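Local coordinates for transcriptional regulator, putative, Mar family (Thermotoga maritima, PDB 2ETH), which probably binds DNA as a dimeric transcription factor of the MarR family, regulating gene expression through its winged helix-turn-helix domains, at residues Ser40-Thr45 with Glu83-Val88. Sequence-based numbering, arbitrary orientation.
Sequences SDMKTT and EKRGLV
R85 reaches D41 and M42 from the end of helix 72-84, where the winged helix-turn-helix fold of the MarR family passes from a helix into strand 88-92, the first strand of its wing. The turn there is a Schellman motif: G86 has positive phi, and its N bonds back to E83 O at 3.0 Å. From CB, the R85 chain runs out through CG to CD, which lies 4.2 Å from M42 CG. A bend at chi3 (109°) then brings NE to 3.8 Å from that same M42 carbon, and M42 CA sits over one face of the guanidinium. At the tip, NH2 forms a salt bridge with D41 OD2 at 2.9 Å; the hydrogen bond within it is weak, bent to 124°, with the carboxylate and guanidinium planes 58° apart. NH1 pairs with E46 of helix 44-56, so two acidic residues hold the group, while D41 OD1 turns to K43 of the second subunit and links this site to the dimer interface. A leucine in place of R85 would probably leave E46 without this cationic mate and D41 dependent on the intersubunit lysine. Next to the charged pair, buried M42 and L87 meet tip to tip, the selenium (SE) of selenomethionine M42 lying 4.1 Å from L87 CD1.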
# COMPACT_ATOMS: atom_id res chain seq x y z
N SER A 40 8.85 -3.48 6.51
CA SER A 40 9.02 -4.35 5.35
C SER A 40 8.73 -5.81 5.72
O SER A 40 8.38 -6.59 4.87
CB SER A 40 10.45 -4.23 4.80
OG SER A 40 11.37 -4.85 5.67
N ASP A 41 8.88 -6.13 7.00
CA ASP A 41 8.59 -7.44 7.53
C ASP A 41 7.13 -7.67 8.01
O ASP A 41 6.74 -8.80 8.26
CB ASP A 41 9.53 -7.68 8.70
CG ASP A 41 9.45 -9.08 9.23
OD1 ASP A 41 9.47 -10.01 8.41
OD2 ASP A 41 9.37 -9.24 10.46
N MSE A 42 6.33 -6.60 8.13
CA MSE A 42 4.92 -6.71 8.53
C MSE A 42 4.05 -7.16 7.38
O MSE A 42 4.33 -6.82 6.23
CB MSE A 42 4.37 -5.35 8.99
CG MSE A 42 4.91 -4.87 10.29
SE MSE A 42 4.03 -3.27 10.82
CE MSE A 42 5.50 -2.00 10.83
N LYS A 43 2.97 -7.88 7.70
CA LYS A 43 1.93 -8.19 6.73
C LYS A 43 1.11 -6.96 6.45
O LYS A 43 1.05 -5.99 7.24
CB LYS A 43 1.01 -9.32 7.20
CG LYS A 43 1.73 -10.66 7.50
CD LYS A 43 0.78 -11.63 8.20
CE LYS A 43 1.50 -12.69 9.04
NZ LYS A 43 1.69 -14.01 8.34
N THR A 44 0.45 -6.99 5.29
CA THR A 44 -0.31 -5.86 4.79
C THR A 44 -1.38 -5.40 5.81
O THR A 44 -1.44 -4.22 6.13
CB THR A 44 -0.93 -6.20 3.39
OG1 THR A 44 -1.82 -7.31 3.50
CG2 THR A 44 0.18 -6.55 2.37
N THR A 45 -2.17 -6.32 6.36
CA THR A 45 -3.27 -5.90 7.23
C THR A 45 -2.77 -5.53 8.65
O THR A 45 -3.38 -4.72 9.33
CB THR A 45 -4.45 -6.89 7.26
OG1 THR A 45 -4.01 -8.12 7.80
CG2 THR A 45 -5.01 -7.18 5.82
N GLU A 83 1.25 -7.04 18.71
CA GLU A 83 1.69 -7.10 20.11
C GLU A 83 2.97 -7.89 20.30
O GLU A 83 3.80 -7.49 21.09
CB GLU A 83 0.58 -7.65 20.96
CG GLU A 83 0.77 -7.49 22.43
CD GLU A 83 -0.58 -7.54 23.17
OE1 GLU A 83 -1.62 -7.66 22.44
OE2 GLU A 83 -0.58 -7.44 24.45
N LYS A 84 3.16 -8.97 19.56
CA LYS A 84 4.38 -9.72 19.72
C LYS A 84 5.56 -9.13 19.00
O LYS A 84 6.68 -9.44 19.40
CB LYS A 84 4.22 -11.23 19.53
CG LYS A 84 3.76 -11.78 18.20
CD LYS A 84 3.25 -13.25 18.41
N ARG A 85 5.34 -8.22 18.04
CA ARG A 85 6.44 -7.39 17.51
C ARG A 85 6.73 -6.19 18.44
O ARG A 85 7.66 -5.43 18.20
CB ARG A 85 6.17 -6.84 16.11
CG ARG A 85 5.49 -7.75 15.15
CD ARG A 85 5.12 -7.03 13.85
NE ARG A 85 5.98 -7.51 12.77
CZ ARG A 85 5.74 -8.57 12.00
NH1 ARG A 85 4.64 -9.29 12.15
NH2 ARG A 85 6.60 -8.92 11.08
N GLY A 86 5.92 -6.02 19.48
CA GLY A 86 6.21 -5.03 20.52
C GLY A 86 5.80 -3.62 20.15
O GLY A 86 6.29 -2.65 20.74
N LEU A 87 4.86 -3.51 19.21
CA LEU A 87 4.42 -2.22 18.66
C LEU A 87 3.16 -1.64 19.33
O LEU A 87 3.00 -0.44 19.35
CB LEU A 87 4.17 -2.34 17.14
CG LEU A 87 5.38 -2.76 16.26
CD1 LEU A 87 4.89 -2.96 14.83
CD2 LEU A 87 6.51 -1.72 16.31
N VAL A 88 2.28 -2.50 19.82
CA VAL A 88 1.02 -2.07 20.47
C VAL A 88 0.71 -2.97 21.67
O VAL A 88 1.31 -4.04 21.86
CB VAL A 88 -0.20 -2.14 19.53
CG1 VAL A 88 0.13 -1.45 18.23
CG2 VAL A 88 -0.63 -3.63 19.32